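Local coordinates for transcriptional regulator (Vibrio vulnificus, PDB 4IVN), which acts as NanR, a repressor of sialic acid catabolism genes that binds the sugar phosphate ManNAc-6-phosphate and probably recognises operator DNA through its helix-turn-helix domain, at residues A127-I133 / G175-V181; L196-R200 / S217-E221; F18-L22 / R57-M62; L11-M15 / A26-L30; D103-T108 / V224-P228. All coordinates share one frame; numbering follows the deposited sequence.

Contact 1: A127-I133 / G175-V181; sequences AEFIGCI and GDLWFAV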
# COMPACT_ATOMS: atom_id res chain seq x y z
N ALA A 127 -15.63 -10.69 -14.77
CA ALA A 127 -16.37 -9.57 -14.25
C ALA A 127 -16.34 -8.42 -15.26
O ALA A 127 -15.32 -8.14 -15.88
CB ALA A 127 -15.82 -9.16 -12.91
N GLU A 128 -17.47 -7.76 -15.45
CA GLU A 128 -17.47 -6.55 -16.26
C GLU A 128 -17.17 -5.30 -15.40
O GLU A 128 -16.64 -4.27 -15.87
CB GLU A 128 -18.83 -6.42 -16.94
CG GLU A 128 -18.91 -7.38 -18.16
CD GLU A 128 -20.27 -7.34 -18.86
OE1 GLU A 128 -21.28 -7.11 -18.18
OE2 GLU A 128 -20.34 -7.55 -20.09
N PHE A 129 -17.46 -5.40 -14.11
CA PHE A 129 -17.26 -4.19 -13.25
C PHE A 129 -16.86 -4.69 -11.89
O PHE A 129 -17.42 -5.71 -11.40
CB PHE A 129 -18.55 -3.34 -13.14
CG PHE A 129 -18.45 -2.21 -12.08
CD1 PHE A 129 -17.93 -0.98 -12.42
CD2 PHE A 129 -18.84 -2.45 -10.74
CE1 PHE A 129 -17.88 0.06 -11.45
CE2 PHE A 129 -18.75 -1.44 -9.80
CZ PHE A 129 -18.28 -0.19 -10.16
N ILE A 130 -15.85 -4.04 -11.31
CA ILE A 130 -15.35 -4.50 -10.03
C ILE A 130 -15.38 -3.33 -9.07
O ILE A 130 -14.70 -2.24 -9.29
CB ILE A 130 -13.90 -5.07 -10.17
CG1 ILE A 130 -13.91 -6.30 -11.11
CG2 ILE A 130 -13.33 -5.50 -8.78
CD1 ILE A 130 -12.52 -6.84 -11.44
N GLY A 131 -16.11 -3.53 -7.99
CA GLY A 131 -16.24 -2.50 -6.94
C GLY A 131 -15.36 -2.91 -5.77
O GLY A 131 -15.38 -4.10 -5.35
N CYS A 132 -14.63 -1.97 -5.17
CA CYS A 132 -13.78 -2.36 -4.02
C CYS A 132 -14.11 -1.47 -2.82
O CYS A 132 -14.43 -0.31 -3.03
CB CYS A 132 -12.30 -2.15 -4.34
SG CYS A 132 -11.80 -3.07 -5.83
N ILE A 133 -14.07 -2.04 -1.61
CA ILE A 133 -14.56 -1.31 -0.43
C ILE A 133 -13.55 -1.51 0.70
O ILE A 133 -13.17 -2.65 1.00
CB ILE A 133 -15.99 -1.76 0.06
CG1 ILE A 133 -17.05 -1.77 -1.03
CG2 ILE A 133 -16.46 -0.88 1.21
CD1 ILE A 133 -18.21 -2.67 -0.56
N GLY A 175 -22.78 -9.40 -13.80
CA GLY A 175 -21.56 -8.96 -14.43
C GLY A 175 -20.73 -8.12 -13.43
O GLY A 175 -19.55 -7.83 -13.67
N ASP A 176 -21.33 -7.70 -12.32
CA ASP A 176 -20.49 -6.95 -11.29
C ASP A 176 -19.76 -7.99 -10.39
O ASP A 176 -20.26 -9.09 -10.21
CB ASP A 176 -21.37 -6.07 -10.36
CG ASP A 176 -22.09 -5.00 -11.10
OD1 ASP A 176 -21.62 -4.71 -12.23
OD2 ASP A 176 -23.09 -4.40 -10.55
N LEU A 177 -18.69 -7.58 -9.71
CA LEU A 177 -18.01 -8.37 -8.69
C LEU A 177 -17.51 -7.35 -7.63
O LEU A 177 -17.05 -6.24 -7.97
CB LEU A 177 -16.74 -9.00 -9.28
CG LEU A 177 -15.63 -9.63 -8.38
CD1 LEU A 177 -16.24 -10.89 -7.79
CD2 LEU A 177 -14.41 -10.11 -9.16
N TRP A 178 -17.61 -7.70 -6.34
CA TRP A 178 -17.15 -6.79 -5.24
C TRP A 178 -16.03 -7.38 -4.45
O TRP A 178 -16.06 -8.56 -4.14
CB TRP A 178 -18.26 -6.53 -4.26
CG TRP A 178 -19.27 -5.70 -4.96
CD1 TRP A 178 -20.32 -6.12 -5.80
CD2 TRP A 178 -19.31 -4.29 -4.96
NE1 TRP A 178 -20.99 -5.04 -6.30
CE2 TRP A 178 -20.43 -3.90 -5.83
CE3 TRP A 178 -18.58 -3.30 -4.27
CZ2 TRP A 178 -20.79 -2.56 -6.01
CZ3 TRP A 178 -18.93 -1.96 -4.48
CH2 TRP A 178 -20.04 -1.60 -5.31
N PHE A 179 -15.04 -6.55 -4.08
CA PHE A 179 -14.05 -6.94 -3.10
C PHE A 179 -14.24 -6.13 -1.80
O PHE A 179 -14.38 -4.90 -1.84
CB PHE A 179 -12.70 -6.58 -3.66
CG PHE A 179 -12.19 -7.63 -4.62
CD1 PHE A 179 -12.51 -7.55 -5.96
CD2 PHE A 179 -11.43 -8.71 -4.18
CE1 PHE A 179 -12.03 -8.47 -6.88
CE2 PHE A 179 -10.98 -9.66 -5.10
CZ PHE A 179 -11.34 -9.57 -6.42
N ALA A 180 -14.31 -6.82 -0.68
CA ALA A 180 -14.50 -6.16 0.64
C ALA A 180 -13.14 -6.32 1.26
O ALA A 180 -12.74 -7.44 1.53
CB ALA A 180 -15.61 -6.92 1.48
N VAL A 181 -12.41 -5.21 1.45
CA VAL A 181 -11.08 -5.22 2.06
C VAL A 181 -11.14 -4.75 3.50
O VAL A 181 -11.45 -3.59 3.79
CB VAL A 181 -10.08 -4.29 1.29
CG1 VAL A 181 -8.63 -4.46 1.86
CG2 VAL A 181 -10.20 -4.62 -0.22
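W178 lays its indole across the neighbouring strand and covers G131, whose CA sits 3.9 Å from the centroid of the six-membered ring of W178, a CH-pi contact over the face. Its CG stands beside the backbone N (chi1 -69°), and chi2 near a right angle swings the benzo side of the ring back over its partner. Glycine suits this spot because its bare backbone can meet a flat ring directly. On the same face I133 closes one end of the indole, with CD1 3.8 Å from W178 CE3, while F129 approaches the other end more loosely. The D176 carboxylate stands beside F129, OD1 being 3.5 Å from F129 CB, and its other oxygen is held by S173 N and S172 OG; S172 OG also takes the indole N-H.

I130, C132, L177 and F179 form the reverse, apolar face. I130 offers CG2 to the rim of the F179 ring, 3.6 Å from F179 CD1, and A127, just before the strand, adds its CB against L177 CB. Underneath runs a regular parallel ladder, straight at G131 N to L177 O (2.9 Å). At its start G175 O accepts from both E128 N and F129 N; the positive phi of G175 (103°) is one that glycine adopts readily.

These are inner, adjacent strands of the parallel SIS-domain sheet, flanked by strand 156-159 beyond 129-133 and strand 204-208 beyond 176-181. Helix 188-199 covers the W178 and I133 face with V190, A193 and A197, whereas helix 137-151 packs L145 and L149 against F179 and I130.

Contact 2: L196-R200 / S217-E221; sequences LAYKR and SLSTE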
# COMPACT_ATOMS: atom_id res chain seq x y z
N LEU A 196 -24.92 -5.74 1.16
CA LEU A 196 -25.91 -5.40 0.12
C LEU A 196 -25.74 -6.12 -1.24
O LEU A 196 -26.77 -6.56 -1.85
CB LEU A 196 -25.90 -3.90 -0.12
CG LEU A 196 -26.54 -3.16 1.13
CD1 LEU A 196 -26.08 -1.67 1.07
CD2 LEU A 196 -28.08 -3.34 1.18
N ALA A 197 -24.49 -6.23 -1.71
CA ALA A 197 -24.17 -6.97 -2.92
C ALA A 197 -24.40 -8.47 -2.67
O ALA A 197 -25.05 -9.15 -3.48
CB ALA A 197 -22.71 -6.74 -3.30
N TYR A 198 -23.87 -8.97 -1.57
CA TYR A 198 -24.08 -10.35 -1.22
C TYR A 198 -25.54 -10.71 -1.24
O TYR A 198 -25.92 -11.77 -1.80
CB TYR A 198 -23.49 -10.64 0.13
CG TYR A 198 -23.48 -12.14 0.44
CD1 TYR A 198 -22.40 -12.94 -0.02
CD2 TYR A 198 -24.50 -12.73 1.20
CE1 TYR A 198 -22.35 -14.30 0.26
CE2 TYR A 198 -24.47 -14.11 1.50
CZ TYR A 198 -23.39 -14.88 1.04
OH TYR A 198 -23.28 -16.22 1.32
N LYS A 199 -26.40 -9.85 -0.73
CA LYS A 199 -27.85 -10.15 -0.69
C LYS A 199 -28.56 -10.10 -2.04
O LYS A 199 -29.63 -10.69 -2.24
CB LYS A 199 -28.59 -9.34 0.38
CG LYS A 199 -28.15 -9.75 1.78
CD LYS A 199 -28.47 -8.68 2.83
CE LYS A 199 -27.65 -8.92 4.11
NZ LYS A 199 -28.44 -8.71 5.36
N ARG A 200 -27.93 -9.48 -3.01
CA ARG A 200 -28.50 -9.48 -4.34
C ARG A 200 -27.86 -10.53 -5.23
O ARG A 200 -27.96 -10.40 -6.44
CB ARG A 200 -28.23 -8.13 -4.96
CG ARG A 200 -29.17 -7.09 -4.42
CD ARG A 200 -28.67 -5.75 -4.85
NE ARG A 200 -28.79 -5.58 -6.31
CZ ARG A 200 -29.94 -5.29 -6.92
NH1 ARG A 200 -31.08 -5.15 -6.24
NH2 ARG A 200 -29.93 -5.11 -8.22
N SER A 217 -19.45 -14.47 6.60
CA SER A 217 -20.70 -15.03 6.24
C SER A 217 -21.37 -14.15 5.16
O SER A 217 -22.49 -14.39 4.78
CB SER A 217 -21.60 -15.15 7.51
OG SER A 217 -22.19 -13.88 7.76
N LEU A 218 -20.67 -13.14 4.61
CA LEU A 218 -21.25 -12.38 3.49
C LEU A 218 -20.28 -12.40 2.35
O LEU A 218 -20.22 -11.40 1.64
CB LEU A 218 -21.45 -10.88 3.88
CG LEU A 218 -22.26 -10.58 5.13
CD1 LEU A 218 -21.88 -9.19 5.62
CD2 LEU A 218 -23.76 -10.72 4.79
N SER A 219 -19.50 -13.48 2.21
CA SER A 219 -18.39 -13.57 1.23
C SER A 219 -18.57 -14.78 0.36
O SER A 219 -18.87 -15.87 0.91
CB SER A 219 -17.04 -13.70 1.96
OG SER A 219 -16.78 -12.54 2.71
N THR A 220 -18.48 -14.61 -0.95
CA THR A 220 -18.54 -15.75 -1.89
C THR A 220 -17.21 -16.50 -1.78
O THR A 220 -17.18 -17.70 -1.90
CB THR A 220 -18.86 -15.30 -3.35
OG1 THR A 220 -19.98 -14.41 -3.34
CG2 THR A 220 -19.24 -16.44 -4.30
N GLU A 221 -16.10 -15.75 -1.68
CA GLU A 221 -14.78 -16.30 -1.53
C GLU A 221 -13.98 -15.45 -0.51
O GLU A 221 -14.33 -14.29 -0.29
CB GLU A 221 -14.00 -16.20 -2.86
CG GLU A 221 -14.72 -16.74 -4.12
CD GLU A 221 -14.79 -18.29 -4.27
OE1 GLU A 221 -14.21 -19.01 -3.40
OE2 GLU A 221 -15.42 -18.78 -5.31
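The phenol ring of Y198 lies flat over the backbone of L218, with L218 CA 3.7 Å from the centroid of the Y198 ring and only 10° off its normal. This is a CH-pi contact made by a main-chain CH, so it is the backbone of the loop, at CA and C, that lies over the ring face, while the side chain passes beside it. The ring reaches this far because Y198 holds CG anti to its N (chi1 -170°), carrying it off the helix toward the loop. L218 turns its isobutyl group obliquely past the near side of the ring, where its CD2 comes 4.2 Å from Y198 CD2, and the aliphatic part of K199 approaches the same methyl.

The arrangement belongs to the alternating sheet-and-helix build of the SIS domain: helix 188-199 is the crossover between parallel strands 176-181 and 204-208, and here its last turn meets the loop that leads into edge strand 221-224. Y198 also touches V204, at the start of the intervening strand.

Further along the loop, T220 N lies at the edge of the Y198 ring, 4.1 Å from CE1. T220 OG1 is occupied by V204 N, and S219 OG turns away to S206 and L215. The carbonyl oxygen of L218 is covered by the ring, 3.1 Å from Y198 CD1, and finds no hydrogen-bonding partner in the model.

Contact 3: F18-L22 / R57-M62; sequences FSKKL and RLCRDM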
# COMPACT_ATOMS: atom_id res chain seq x y z
N PHE A 18 -22.06 -14.27 37.43
CA PHE A 18 -22.31 -14.76 36.06
C PHE A 18 -22.83 -16.20 36.05
O PHE A 18 -22.36 -17.04 36.83
CB PHE A 18 -21.04 -14.74 35.19
CG PHE A 18 -20.48 -13.36 34.94
CD1 PHE A 18 -21.23 -12.19 35.20
CD2 PHE A 18 -19.19 -13.21 34.40
CE1 PHE A 18 -20.70 -10.93 34.95
CE2 PHE A 18 -18.66 -11.95 34.15
CZ PHE A 18 -19.42 -10.80 34.42
N SER A 19 -23.75 -16.45 35.10
CA SER A 19 -24.25 -17.78 34.73
C SER A 19 -23.15 -18.71 34.20
O SER A 19 -22.08 -18.25 33.81
CB SER A 19 -25.32 -17.66 33.64
OG SER A 19 -24.73 -17.30 32.38
N LYS A 20 -23.42 -20.02 34.16
CA LYS A 20 -22.47 -21.01 33.61
C LYS A 20 -22.03 -20.64 32.18
O LYS A 20 -20.84 -20.72 31.86
CB LYS A 20 -23.02 -22.46 33.63
CG LYS A 20 -21.97 -23.45 33.10
CD LYS A 20 -22.07 -24.86 33.64
CE LYS A 20 -22.40 -25.84 32.52
NZ LYS A 20 -22.28 -27.25 32.97
N LYS A 21 -22.99 -20.28 31.33
CA LYS A 21 -22.67 -20.06 29.95
C LYS A 21 -21.68 -18.87 29.85
O LYS A 21 -20.62 -18.96 29.18
CB LYS A 21 -23.96 -19.84 29.14
CG LYS A 21 -23.84 -20.21 27.65
CD LYS A 21 -25.19 -20.66 27.06
CE LYS A 21 -25.41 -20.26 25.59
NZ LYS A 21 -24.37 -20.54 24.53
N LEU A 22 -22.02 -17.77 30.52
CA LEU A 22 -21.14 -16.59 30.60
C LEU A 22 -19.76 -16.93 31.24
O LEU A 22 -18.74 -16.40 30.81
CB LEU A 22 -21.85 -15.42 31.33
CG LEU A 22 -22.64 -14.30 30.61
CD1 LEU A 22 -22.97 -14.53 29.15
CD2 LEU A 22 -23.93 -14.04 31.36
N ARG A 57 -23.43 -10.46 25.63
CA ARG A 57 -24.02 -10.30 26.94
C ARG A 57 -22.94 -10.22 28.01
O ARG A 57 -23.01 -9.37 28.89
CB ARG A 57 -25.07 -11.39 27.25
CG ARG A 57 -26.05 -11.00 28.35
CD ARG A 57 -27.09 -12.10 28.62
NE ARG A 57 -26.93 -13.21 27.67
CZ ARG A 57 -26.98 -14.50 27.99
NH1 ARG A 57 -27.22 -14.88 29.24
NH2 ARG A 57 -26.79 -15.42 27.03
N LEU A 58 -21.91 -11.07 27.93
CA LEU A 58 -20.78 -10.93 28.85
C LEU A 58 -20.19 -9.49 28.78
O LEU A 58 -20.07 -8.77 29.79
CB LEU A 58 -19.72 -12.01 28.54
CG LEU A 58 -18.41 -11.94 29.33
CD1 LEU A 58 -18.69 -12.18 30.79
CD2 LEU A 58 -17.37 -12.94 28.90
N CYS A 59 -19.81 -9.07 27.55
CA CYS A 59 -19.32 -7.73 27.33
C CYS A 59 -20.22 -6.68 27.98
O CYS A 59 -19.71 -5.84 28.74
CB CYS A 59 -19.09 -7.46 25.79
SG CYS A 59 -17.76 -8.59 25.28
N ARG A 60 -21.52 -6.69 27.70
CA ARG A 60 -22.34 -5.63 28.26
C ARG A 60 -22.54 -5.76 29.78
O ARG A 60 -22.57 -4.75 30.48
CB ARG A 60 -23.67 -5.54 27.55
CG ARG A 60 -23.49 -5.22 26.09
CD ARG A 60 -24.82 -5.02 25.40
NE ARG A 60 -24.54 -4.68 24.00
CZ ARG A 60 -25.31 -4.96 22.94
NH1 ARG A 60 -26.45 -5.61 23.10
NH2 ARG A 60 -24.93 -4.59 21.72
N ASP A 61 -22.57 -7.00 30.29
CA ASP A 61 -22.71 -7.22 31.72
C ASP A 61 -21.54 -6.59 32.42
O ASP A 61 -21.63 -6.20 33.60
CB ASP A 61 -22.76 -8.71 32.07
CG ASP A 61 -24.13 -9.31 31.83
OD1 ASP A 61 -25.04 -8.59 31.41
OD2 ASP A 61 -24.28 -10.53 32.06
N MET A 62 -20.44 -6.47 31.69
CA MET A 62 -19.22 -5.98 32.32
C MET A 62 -19.13 -4.50 32.14
O MET A 62 -18.13 -3.92 32.52
CB MET A 62 -17.99 -6.62 31.73
CG MET A 62 -18.09 -8.13 31.71
SD MET A 62 -16.46 -8.48 32.30
CE MET A 62 -16.78 -8.11 34.04
O HOH W 1 -26.54 -17.16 30.57
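L22 and L58 bring their CA atoms to 5.9 Å where the first turn of helix 20-36 meets the C-terminal end of helix 52-61. F18, two residues before helix 20-36, sends its ring across the end of helix 52-61. Its CE2 is pressed to 3.4 Å from L58 CD1, the two side chains crossing at about a right angle, and M62 CE lies at the edge of the F18 ring near CZ. Holding CG anti to the backbone N (chi1 175°), L58 can aim CD1 at F18 while CB stays beside L22 CD1; V25 and I29 also touch it.

L22 works at the other margin. Its CD1 stands 4.2 Å above the guanidinium plane of R57, over the centre, so a flat cation roofs the leucine with its weakly solvated face. The D61 carboxylate crosses L22 at about a right angle, OD2 being 3.6 Å from L22 CD2. S19 is the N-cap of helix 20-36, its OG accepting a weak bond from L22 N. One water joins the helices: it lies 2.6 Å from S19 OG and accepts from R57 NH1 at 2.7 Å.

Helix 52-61 is probably the recognition helix of this RpiR-type helix-turn-helix domain. The chemistry is that of an apolar core bordered by charged side chains: F18, L22, L58 and M62 meet through apolar packing, and the polar link between the segments passes through a water rather than a direct bond. R57 and D61, at the border, are exposed.

Contact 4: L11-M15 / A26-L30; sequences LRSNM and ADYIL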
# COMPACT_ATOMS: atom_id res chain seq x y z
N LEU A 11 -13.04 -8.83 35.67
CA LEU A 11 -13.58 -10.08 35.09
C LEU A 11 -13.52 -11.19 36.13
O LEU A 11 -14.53 -11.85 36.44
CB LEU A 11 -12.84 -10.49 33.80
CG LEU A 11 -13.38 -11.54 32.79
CD1 LEU A 11 -14.87 -11.46 32.46
CD2 LEU A 11 -12.57 -11.47 31.49
N ARG A 12 -12.33 -11.38 36.66
CA ARG A 12 -12.11 -12.29 37.78
C ARG A 12 -13.13 -12.20 38.95
O ARG A 12 -13.80 -13.18 39.29
CB ARG A 12 -10.70 -12.07 38.32
CG ARG A 12 -9.66 -12.95 37.68
CD ARG A 12 -9.90 -14.40 38.09
NE ARG A 12 -10.66 -14.52 39.33
CZ ARG A 12 -10.87 -15.67 39.98
NH1 ARG A 12 -10.37 -16.81 39.51
NH2 ARG A 12 -11.58 -15.69 41.10
N SER A 13 -13.22 -11.02 39.56
CA SER A 13 -13.98 -10.88 40.79
C SER A 13 -15.47 -10.77 40.48
O SER A 13 -16.26 -11.45 41.12
CB SER A 13 -13.47 -9.73 41.69
OG SER A 13 -13.24 -8.53 40.97
N ASN A 14 -15.85 -10.00 39.47
CA ASN A 14 -17.28 -9.81 39.21
C ASN A 14 -17.91 -10.99 38.46
O ASN A 14 -19.04 -10.87 37.93
CB ASN A 14 -17.62 -8.47 38.49
CG ASN A 14 -16.71 -7.32 38.90
OD1 ASN A 14 -16.02 -7.34 39.93
ND2 ASN A 14 -16.69 -6.29 38.05
N MET A 15 -17.22 -12.13 38.42
CA MET A 15 -17.77 -13.27 37.70
C MET A 15 -18.54 -14.30 38.53
O MET A 15 -19.17 -15.22 37.97
CB MET A 15 -16.74 -13.91 36.76
CG MET A 15 -15.77 -14.92 37.34
SD MET A 15 -14.91 -15.72 35.95
CE MET A 15 -16.00 -17.11 35.62
N ALA A 26 -16.08 -16.12 30.24
CA ALA A 26 -15.21 -15.35 31.12
C ALA A 26 -13.91 -16.15 31.31
O ALA A 26 -12.81 -15.61 31.18
CB ALA A 26 -15.92 -15.01 32.45
N ASP A 27 -14.04 -17.46 31.49
CA ASP A 27 -12.85 -18.33 31.76
C ASP A 27 -11.87 -18.43 30.58
O ASP A 27 -10.63 -18.40 30.79
CB ASP A 27 -13.26 -19.74 32.16
CG ASP A 27 -13.60 -19.86 33.63
OD1 ASP A 27 -13.09 -19.05 34.43
OD2 ASP A 27 -14.37 -20.77 34.01
N TYR A 28 -12.43 -18.60 29.39
CA TYR A 28 -11.63 -18.62 28.17
C TYR A 28 -10.86 -17.31 28.02
O TYR A 28 -9.67 -17.32 27.70
CB TYR A 28 -12.46 -18.92 26.91
CG TYR A 28 -11.66 -18.95 25.63
CD1 TYR A 28 -11.22 -20.16 25.07
CD2 TYR A 28 -11.34 -17.75 24.93
CE1 TYR A 28 -10.46 -20.18 23.89
CE2 TYR A 28 -10.60 -17.78 23.75
CZ TYR A 28 -10.16 -19.00 23.23
OH TYR A 28 -9.41 -19.00 22.08
N ILE A 29 -11.50 -16.17 28.28
CA ILE A 29 -10.81 -14.92 28.13
C ILE A 29 -9.69 -14.76 29.17
O ILE A 29 -8.59 -14.27 28.83
CB ILE A 29 -11.79 -13.72 28.23
CG1 ILE A 29 -12.82 -13.80 27.09
CG2 ILE A 29 -11.01 -12.43 28.04
CD1 ILE A 29 -14.04 -12.88 27.21
N LEU A 30 -9.98 -15.10 30.42
CA LEU A 30 -9.03 -14.95 31.53
C LEU A 30 -7.78 -15.80 31.25
O LEU A 30 -6.67 -15.45 31.71
CB LEU A 30 -9.65 -15.38 32.90
CG LEU A 30 -10.54 -14.36 33.63
CD1 LEU A 30 -11.36 -15.02 34.79
CD2 LEU A 30 -9.71 -13.19 34.13
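L11 and M15 reach across to A26, I29 and L30, packing the first helix of the N-terminal helix-turn-helix domain and the turn after it against the middle of helix 20-36. The bulk of the contact is apolar. L11 divides its two methyls: CD1 rests 3.7 Å from A26 CB, while CD2 meets I29 CG2 at 3.9 Å. L30 slides past L11 in the opposite direction, so the two leucines lie alongside each other. A26, small and one turn before L30, lets the partner side chains come close to its helix.

A second kind of contact uses the aliphatic part of a charged residue. R12 passes across L30 at about a right angle, with CG 3.6 Å from L30 CD2, and bends at chi2 and chi3 then turn the charged end away from L30.

Sulfur makes the third kind. M15 has its CG between the backbone N and carbonyl carbon (chi1 83°), the crowded position, and from there the unbranched chain extends toward helix 20-36. Its SD lies 3.7 Å from A26 CB and close to L30 CD1 as well. The bend at chi3 then turns the terminal methyl toward D27, where M15 CE stops 3.7 Å from OD1.

Contact 5: D103-T108 / V224-P228; sequences DSLQDT and VAARP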
# COMPACT_ATOMS: atom_id res chain seq x y z
N ASP A 103 8.56 -11.93 7.47
CA ASP A 103 7.96 -13.13 8.13
C ASP A 103 6.49 -13.14 7.70
O ASP A 103 5.96 -14.16 7.36
CB ASP A 103 7.97 -13.02 9.68
CG ASP A 103 9.37 -13.02 10.27
OD1 ASP A 103 10.29 -13.46 9.60
OD2 ASP A 103 9.53 -12.51 11.39
N SER A 104 5.85 -11.98 7.72
CA SER A 104 4.48 -11.91 7.24
C SER A 104 4.20 -12.35 5.81
O SER A 104 3.15 -12.95 5.53
CB SER A 104 3.92 -10.52 7.47
OG SER A 104 3.71 -10.46 8.84
N LEU A 105 5.07 -11.95 4.90
CA LEU A 105 4.98 -12.37 3.50
C LEU A 105 5.13 -13.86 3.42
O LEU A 105 4.36 -14.53 2.77
CB LEU A 105 6.05 -11.67 2.66
CG LEU A 105 5.74 -10.18 2.39
CD1 LEU A 105 7.03 -9.52 1.92
CD2 LEU A 105 4.70 -10.11 1.27
N GLN A 106 6.11 -14.40 4.12
CA GLN A 106 6.32 -15.83 3.99
C GLN A 106 5.17 -16.60 4.62
O GLN A 106 4.66 -17.55 4.03
CB GLN A 106 7.66 -16.21 4.58
CG GLN A 106 8.82 -15.53 3.85
CD GLN A 106 10.15 -15.81 4.54
OE1 GLN A 106 10.25 -15.97 5.78
NE2 GLN A 106 11.17 -15.88 3.73
N ASP A 107 4.74 -16.18 5.80
CA ASP A 107 3.53 -16.77 6.38
C ASP A 107 2.31 -16.70 5.50
O ASP A 107 1.61 -17.69 5.38
CB ASP A 107 3.23 -16.16 7.75
CG ASP A 107 4.26 -16.55 8.77
OD1 ASP A 107 5.05 -17.48 8.51
OD2 ASP A 107 4.29 -15.92 9.83
N THR A 108 2.03 -15.53 4.90
CA THR A 108 0.90 -15.38 3.97
C THR A 108 0.99 -16.34 2.76
O THR A 108 0.02 -17.04 2.41
CB THR A 108 0.74 -13.90 3.51
OG1 THR A 108 0.44 -13.09 4.65
CG2 THR A 108 -0.39 -13.72 2.51
N VAL A 224 -7.04 -14.86 2.83
CA VAL A 224 -6.67 -14.49 4.19
C VAL A 224 -5.18 -14.25 4.28
O VAL A 224 -4.40 -15.12 4.03
CB VAL A 224 -7.12 -15.61 5.17
CG1 VAL A 224 -6.57 -15.37 6.60
CG2 VAL A 224 -8.66 -15.70 5.12
N ALA A 225 -4.78 -13.06 4.67
CA ALA A 225 -3.34 -12.73 4.88
C ALA A 225 -2.98 -13.03 6.35
O ALA A 225 -3.89 -12.99 7.23
CB ALA A 225 -3.17 -11.19 4.58
N ALA A 226 -1.69 -13.28 6.66
CA ALA A 226 -1.23 -13.49 8.00
C ALA A 226 -1.27 -12.24 8.83
O ALA A 226 -1.54 -11.14 8.34
CB ALA A 226 0.19 -14.09 7.98
N ARG A 227 -1.07 -12.41 10.13
CA ARG A 227 -1.10 -11.29 11.14
C ARG A 227 -2.43 -10.59 11.28
O ARG A 227 -2.56 -9.45 10.82
CB ARG A 227 -0.10 -10.19 10.82
CG ARG A 227 1.22 -10.76 10.39
CD ARG A 227 2.27 -10.64 11.50
NE ARG A 227 2.47 -11.96 12.11
CZ ARG A 227 3.05 -13.02 11.52
NH1 ARG A 227 3.54 -13.01 10.29
NH2 ARG A 227 3.15 -14.14 12.21
N PRO A 228 -3.36 -11.19 12.07
CA PRO A 228 -4.63 -10.56 12.42
C PRO A 228 -4.33 -9.25 13.12
O PRO A 228 -3.40 -9.15 13.92
CB PRO A 228 -5.18 -11.51 13.48
CG PRO A 228 -4.57 -12.82 13.26
CD PRO A 228 -3.25 -12.58 12.59
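The guanidinium group of R227 is used edge-on by two side chains of helix 93-111. S104 OG and D107 OD2 both lie near its plane: NH1 gives S104 OG a nearly straight hydrogen bond of 2.9 Å, and D107 OD2 is gripped end-on by both NH1 (3.0 Å) and NH2 (3.2 Å). The carboxylate and guanidinium planes are turned 52° apart, and one carboxylate oxygen serves both nitrogens of this salt bridge. NH2 meets OD2 nearly along its C-O axis, whereas NH1 comes from the anti side, tilted out of the carboxylate plane. Bends at chi2 and chi3 fold the arginine back from the loop to reach the helix.

Beneath the ion pair, A226 CB packs on D107 CB, the small side chain allowing the loop to approach closely. T108 then meets the backbone: its OG1 accepts from A226 N at 2.9 Å and donates to S104 O. That carbonyl also receives the regular helical bond from T108 N, on the opposite face of its plane.

The contact ties the loop after edge strand 221-224 of the SIS sheet to a helix that lies outside that sheet and whose L105 packs on L105 of the second subunit. L245 and L246 of helix 237-257 lie against T108. The chemistry implies that T108 OG1, at once acceptor and donor, ties the loop backbone to the helix and probably holds it in place. D107 probably neutralises much of the R227 charge, while S104 OG only takes a hydrogen bond from NH1 and so helps fix the orientation of the group.

How the contacts relate
The contacts fall into two groups. Contacts 3 and 4, both using helix 20-36, form one helical core with centres 9 Å apart, joined where M62 SD lies 3.4 Å from L11 CD1. Contacts 1 and 2 share the sheet-and-helix SIS domain and meet where W178 CD1 packs 3.5 Å from A197 CB. Contact 5 spans the chain around them, its loop segment following closely after that of contact 2. Centres of contacts 1 and 3 are about 39 Å apart. Bound ManNAc-6-phosphate lies near the SIS group: about 6 Å from the side chain of V181, which precedes pocket residues S182-S184, and about 11 Å from that of A225.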